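Local atomic coordinates of cyclohexadienyl dehydratase (PDB entry 5JOS), a protein that probably catalyses the decarboxylating dehydration of prephenate and of arogenate in phenylalanine biosynthesis, on a periplasmic binding protein scaffold. Residues Asp121-Leu126 / Ala175-Thr180; Lys146-His151 / Ala155-Tyr160. All blocks are in the same frame, centred on the assembly; numbering follows the deposited sequence.

Contact 1: Asp121-Leu126 / Ala175-Thr180; sequences DKFKSL and ADVMIT
A buried CH-pi contact between F123 and V177 packs the loop that follows strand 111-116 against the start of strand 177-181, the middle strand of a five-stranded mixed sheet. Methyl CG2 of V177 sits squarely over the ring of F123, 4.0 Å from the ring centroid and only 5° off the normal. The ring takes up this position because CG of F123 lies beside the backbone N, anti to the carbonyl carbon (chi1 -67°). On the opposite face of the ring, CG of K122 lies over the centre, so the phenyl group is sandwiched between aliphatic carbons of its own loop and of the strand. Farther out on the ring, CE2 of F123 approaches the carbonyl O of D176 obliquely at 4.1 Å, while CZ of F123 lies 4.3 Å from CB of D176. The sheet belongs to one lobe of a periplasmic binding protein fold, and V115 and V134 add further apolar contacts to F123. With an alanine here, the CG2 methyl of V177 would probably lose its aromatic cover and a gap would open between K122 and the strand. The carboxylate of D176 is engaged elsewhere, in salt bridges with R116 and R135. Within the loop, NZ of K124 donates to a lone pair of the carbonyl O of D121, at 2.8 Å.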
loop_
_atom_site.group_PDB
_atom_site.type_symbol
_atom_site.label_atom_id
_atom_site.label_comp_id
_atom_site.label_asym_id
_atom_site.label_seq_id
_atom_site.Cartn_x
_atom_site.Cartn_y
_atom_site.Cartn_z
ATOM N N ASP A 121 11.277 3.898 -17.899
ATOM C CA ASP A 121 11.490 5.360 -17.945
ATOM C C ASP A 121 10.617 5.967 -19.040
ATOM O O ASP A 121 10.260 7.108 -19.010
ATOM C CB ASP A 121 12.951 5.611 -18.302
ATOM C CG ASP A 121 13.350 4.893 -19.629
ATOM O OD1 ASP A 121 12.813 3.738 -19.959
ATOM O OD2 ASP A 121 14.181 5.521 -20.353
ATOM N N LYS A 122 10.258 5.159 -20.016
ATOM C CA LYS A 122 9.545 5.652 -21.146
ATOM C C LYS A 122 8.063 5.765 -20.882
ATOM O O LYS A 122 7.423 6.542 -21.551
ATOM C CB LYS A 122 9.811 4.741 -22.314
ATOM C CG LYS A 122 8.770 4.839 -23.365
ATOM C CD LYS A 122 9.094 3.932 -24.529
ATOM C CE LYS A 122 8.173 4.340 -25.671
ATOM N NZ LYS A 122 8.299 3.475 -26.858
ATOM N N PHE A 123 7.496 5.002 -19.946
ATOM C CA PHE A 123 6.085 5.126 -19.678
ATOM C C PHE A 123 5.880 5.485 -18.217
ATOM O O PHE A 123 5.715 4.599 -17.358
ATOM C CB PHE A 123 5.369 3.812 -19.983
ATOM C CG PHE A 123 5.343 3.443 -21.445
ATOM C CD1 PHE A 123 4.632 4.195 -22.342
ATOM C CD2 PHE A 123 5.954 2.278 -21.895
ATOM C CE1 PHE A 123 4.561 3.831 -23.693
ATOM C CE2 PHE A 123 5.882 1.882 -23.219
ATOM C CZ PHE A 123 5.181 2.655 -24.133
ATOM N N LYS A 124 5.886 6.771 -17.904
ATOM C CA LYS A 124 5.758 7.151 -16.506
ATOM C C LYS A 124 4.631 8.089 -16.186
ATOM O O LYS A 124 4.407 8.415 -15.018
ATOM C CB LYS A 124 7.083 7.618 -15.913
ATOM C CG LYS A 124 8.035 8.357 -16.824
ATOM C CD LYS A 124 9.060 9.098 -15.961
ATOM C CE LYS A 124 10.099 9.874 -16.772
ATOM N NZ LYS A 124 11.237 8.989 -17.182
ATOM N N SER A 125 3.890 8.486 -17.202
ATOM C CA SER A 125 2.718 9.310 -17.009
ATOM C C SER A 125 1.611 8.824 -17.928
ATOM O O SER A 125 1.834 7.997 -18.864
ATOM C CB SER A 125 3.021 10.762 -17.348
ATOM O OG SER A 125 3.386 10.810 -18.710
ATOM N N LEU A 126 0.419 9.331 -17.630
ATOM C CA LEU A 126 -0.723 9.139 -18.476
ATOM C C LEU A 126 -0.360 9.562 -19.908
ATOM O O LEU A 126 -0.603 8.814 -20.849
ATOM C CB LEU A 126 -1.895 9.940 -17.947
ATOM C CG LEU A 126 -3.175 9.788 -18.753
ATOM C CD1 LEU A 126 -3.664 8.389 -18.641
ATOM C CD2 LEU A 126 -4.225 10.763 -18.218
ATOM N N ALA A 175 2.732 -6.531 -26.970
ATOM C CA ALA A 175 1.961 -5.386 -26.496
ATOM C C ALA A 175 2.970 -4.574 -25.742
ATOM O O ALA A 175 4.064 -5.071 -25.400
ATOM C CB ALA A 175 0.881 -5.828 -25.553
ATOM N N ASP A 176 2.600 -3.376 -25.407
ATOM C CA ASP A 176 3.538 -2.442 -24.750
ATOM C C ASP A 176 3.237 -2.117 -23.284
ATOM O O ASP A 176 4.159 -1.813 -22.503
ATOM C CB ASP A 176 3.452 -1.097 -25.468
ATOM C CG ASP A 176 3.964 -1.188 -26.909
ATOM O OD1 ASP A 176 4.998 -1.836 -27.061
ATOM O OD2 ASP A 176 3.314 -0.739 -27.856
ATOM N N VAL A 177 1.952 -2.089 -22.944
ATOM C CA VAL A 177 1.516 -1.713 -21.585
ATOM C C VAL A 177 0.298 -2.529 -21.203
ATOM O O VAL A 177 -0.723 -2.469 -21.893
ATOM C CB VAL A 177 1.060 -0.257 -21.556
ATOM C CG1 VAL A 177 0.552 0.115 -20.146
ATOM C CG2 VAL A 177 2.153 0.735 -22.025
ATOM N N MET A 178 0.379 -3.266 -20.081
ATOM C CA MET A 178 -0.765 -3.981 -19.543
ATOM C C MET A 178 -1.301 -3.153 -18.399
ATOM O O MET A 178 -0.515 -2.711 -17.586
ATOM C CB MET A 178 -0.346 -5.374 -19.042
ATOM C CG MET A 178 -1.499 -6.084 -18.353
ATOM S SD MET A 178 -0.807 -7.617 -17.718
ATOM C CE MET A 178 -2.243 -8.201 -16.825
ATOM N N ILE A 179 -2.616 -2.878 -18.395
ATOM C CA ILE A 179 -3.293 -2.221 -17.296
ATOM C C ILE A 179 -3.877 -3.245 -16.408
ATOM O O ILE A 179 -4.639 -4.079 -16.879
ATOM C CB ILE A 179 -4.464 -1.317 -17.747
ATOM C CG1 ILE A 179 -3.947 -0.310 -18.726
ATOM C CG2 ILE A 179 -5.135 -0.642 -16.594
ATOM C CD1 ILE A 179 -2.899 0.656 -18.198
ATOM N N THR A 180 -3.495 -3.182 -15.112
ATOM C CA THR A 180 -3.971 -4.147 -14.150
ATOM C C THR A 180 -3.924 -3.535 -12.754
ATOM O O THR A 180 -3.290 -2.507 -12.569
ATOM C CB THR A 180 -3.118 -5.417 -14.265
ATOM O OG1 THR A 180 -3.651 -6.443 -13.452
ATOM C CG2 THR A 180 -1.752 -5.163 -13.862
#

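Contact 2: Lys146-His151 / Ala155-Tyr160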
loop_
_atom_site.group_PDB
_atom_site.type_symbol
_atom_site.label_atom_id
_atom_site.label_comp_id
_atom_site.label_asym_id
_atom_site.label_seq_id
_atom_site.Cartn_x
_atom_site.Cartn_y
_atom_site.Cartn_z
ATOM N N LYS A 146 -12.264 -0.735 -18.732
ATOM C CA LYS A 146 -12.887 0.576 -18.545
ATOM C C LYS A 146 -11.851 1.709 -18.275
ATOM O O LYS A 146 -11.958 2.808 -18.782
ATOM C CB LYS A 146 -13.895 0.398 -17.410
ATOM C CG LYS A 146 -14.582 1.625 -16.880
ATOM C CD LYS A 146 -14.917 1.376 -15.395
ATOM C CE LYS A 146 -16.289 1.866 -14.984
ATOM N NZ LYS A 146 -16.578 3.223 -15.502
ATOM N N PHE A 147 -10.795 1.453 -17.538
ATOM C CA PHE A 147 -9.786 2.487 -17.354
ATOM C C PHE A 147 -9.175 2.864 -18.733
ATOM O O PHE A 147 -8.926 4.048 -19.072
ATOM C CB PHE A 147 -8.642 1.980 -16.443
ATOM C CG PHE A 147 -7.590 2.987 -16.215
ATOM C CD1 PHE A 147 -6.529 3.115 -17.114
ATOM C CD2 PHE A 147 -7.643 3.826 -15.096
ATOM C CE1 PHE A 147 -5.546 4.092 -16.916
ATOM C CE2 PHE A 147 -6.665 4.797 -14.915
ATOM C CZ PHE A 147 -5.609 4.907 -15.802
ATOM N N ALA A 148 -8.898 1.843 -19.531
ATOM C CA ALA A 148 -8.242 2.107 -20.791
ATOM C C ALA A 148 -9.121 2.916 -21.757
ATOM O O ALA A 148 -8.618 3.797 -22.448
ATOM C CB ALA A 148 -7.807 0.820 -21.449
ATOM N N ARG A 149 -10.408 2.572 -21.793
ATOM C CA ARG A 149 -11.389 3.208 -22.696
ATOM C C ARG A 149 -11.631 4.610 -22.225
ATOM O O ARG A 149 -11.782 5.507 -23.032
ATOM C CB ARG A 149 -12.688 2.388 -22.825
ATOM C CG ARG A 149 -12.325 1.045 -23.504
ATOM C CD ARG A 149 -13.488 0.360 -24.125
ATOM N NE ARG A 149 -13.141 -0.950 -24.652
ATOM C CZ ARG A 149 -12.419 -1.193 -25.737
ATOM N NH1 ARG A 149 -11.948 -0.210 -26.446
ATOM N NH2 ARG A 149 -12.195 -2.432 -26.159
ATOM N N GLU A 150 -11.547 4.808 -20.917
ATOM C CA GLU A 150 -11.733 6.127 -20.396
ATOM C C GLU A 150 -10.505 7.006 -20.569
ATOM O O GLU A 150 -10.655 8.097 -21.038
ATOM C CB GLU A 150 -12.173 6.110 -18.954
ATOM C CG GLU A 150 -12.206 7.517 -18.343
ATOM C CD GLU A 150 -12.905 7.555 -16.992
ATOM O OE1 GLU A 150 -13.397 6.493 -16.544
ATOM O OE2 GLU A 150 -12.969 8.657 -16.371
ATOM N N HIS A 151 -9.323 6.559 -20.236
ATOM C CA HIS A 151 -8.211 7.477 -20.075
ATOM C C HIS A 151 -7.166 7.198 -21.056
ATOM O O HIS A 151 -6.184 7.910 -21.110
ATOM C CB HIS A 151 -7.540 7.237 -18.715
ATOM C CG HIS A 151 -8.440 7.474 -17.552
ATOM N ND1 HIS A 151 -8.749 8.734 -17.118
ATOM C CD2 HIS A 151 -9.130 6.617 -16.758
ATOM C CE1 HIS A 151 -9.588 8.652 -16.098
ATOM N NE2 HIS A 151 -9.829 7.374 -15.858
ATOM N N ALA A 155 -4.514 5.389 -27.491
ATOM C CA ALA A 155 -3.729 4.186 -27.615
ATOM C C ALA A 155 -4.517 3.099 -28.365
ATOM O O ALA A 155 -5.713 3.183 -28.516
ATOM C CB ALA A 155 -3.377 3.689 -26.241
ATOM N N LYS A 156 -3.792 2.087 -28.807
ATOM C CA LYS A 156 -4.354 0.969 -29.476
ATOM C C LYS A 156 -4.616 -0.128 -28.431
ATOM O O LYS A 156 -3.706 -0.847 -27.975
ATOM C CB LYS A 156 -3.346 0.473 -30.495
ATOM C CG LYS A 156 -3.900 -0.570 -31.452
ATOM C CD LYS A 156 -2.884 -0.976 -32.544
ATOM C CE LYS A 156 -2.213 0.195 -33.291
ATOM N NZ LYS A 156 -0.843 0.494 -32.762
ATOM N N ILE A 157 -5.862 -0.277 -28.097
ATOM C CA ILE A 157 -6.267 -1.110 -27.026
ATOM C C ILE A 157 -6.666 -2.450 -27.638
ATOM O O ILE A 157 -7.528 -2.456 -28.471
ATOM C CB ILE A 157 -7.530 -0.530 -26.405
ATOM C CG1 ILE A 157 -7.181 0.782 -25.705
ATOM C CG2 ILE A 157 -8.146 -1.530 -25.416
ATOM C CD1 ILE A 157 -8.338 1.477 -25.019
ATOM N N THR A 158 -6.106 -3.541 -27.164
ATOM C CA THR A 158 -6.599 -4.880 -27.511
ATOM C C THR A 158 -7.171 -5.586 -26.260
ATOM O O THR A 158 -6.540 -5.561 -25.205
ATOM C CB THR A 158 -5.456 -5.735 -28.016
ATOM O OG1 THR A 158 -4.872 -5.142 -29.180
ATOM C CG2 THR A 158 -5.935 -7.107 -28.394
ATOM N N VAL A 159 -8.343 -6.212 -26.412
ATOM C CA VAL A 159 -8.988 -6.982 -25.385
ATOM C C VAL A 159 -8.617 -8.451 -25.547
ATOM O O VAL A 159 -8.767 -9.031 -26.617
ATOM C CB VAL A 159 -10.512 -6.864 -25.500
ATOM C CG1 VAL A 159 -11.240 -7.608 -24.372
ATOM C CG2 VAL A 159 -10.891 -5.416 -25.367
ATOM N N TYR A 160 -8.120 -9.044 -24.478
ATOM C CA TYR A 160 -7.731 -10.438 -24.459
ATOM C C TYR A 160 -8.845 -11.266 -23.798
ATOM O O TYR A 160 -10.046 -11.191 -24.217
ATOM C CB TYR A 160 -6.358 -10.597 -23.793
ATOM C CG TYR A 160 -5.254 -9.962 -24.623
ATOM C CD1 TYR A 160 -5.136 -8.591 -24.680
ATOM C CD2 TYR A 160 -4.324 -10.710 -25.324
ATOM C CE1 TYR A 160 -4.171 -7.982 -25.467
ATOM C CE2 TYR A 160 -3.287 -10.095 -26.083
ATOM C CZ TYR A 160 -3.237 -8.735 -26.129
ATOM O OH TYR A 160 -2.278 -8.046 -26.858
#
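I157 reaches from strand 156-159 to A148 and R149 on helix 143-151, which runs nearly antiparallel to it: the local axes make an angle of 159° and approach to 9.7 Å. The CB of I157 points toward the helix, and there the side chain divides. Its CG2 branch, anti to the backbone N, lies over one face of the R149 guanidinium, 4.2 Å from NH1 of R149. The other branch leaves through CG1, which lies beside the backbone N, and extends fully (chi2 -179°) to bring CD1 against the helix backbone. This terminal methyl meets CB of A148 at 3.7 Å and the carbonyl O of A148 at 3.5 Å, with the backbone N of R149 a little farther off. The small side chain of A148 thus lets the isoleucine tip come close to the main chain. R149, exposed to solvent, is extended from CG to NE, and its NH2 lies 3.4 Å from CG2 of V159, whose side chain it crosses at about a right angle. Together the two segments form the second half of a right-handed beta-alpha-beta crossover begun by strand 135-138, with V138 also packing on A148. NE of R149 is paired with the carboxylate of E145, one turn earlier in the helix. Across the contact, therefore, the arginine meets aliphatic carbons, one of them, CG2 of I157, over a face of its guanidinium, while its charge is met from within its own helix.

In the fold
Contacts 1 and 2 each include a strand of the same five-stranded sheet, and their centres are 12 Å apart. Strand 177-181 of contact 1 and edge strand 156-159 of contact 2 both flank strand 135-138, and contact 2 is nested in the chain loop that contact 1 closes. They also touch directly: CD1 of L126 lies 3.6 Å from the backbone O of H151, and CG2 of I179 lies 4.0 Å from CD1 of F147, so helix 143-151 meets both segments of contact 1. A third touch brings CB of A175 to 4.1 Å from OH of Y160. The bound benzoic acid lies about 10 Å from the side chain of V159 in contact 2.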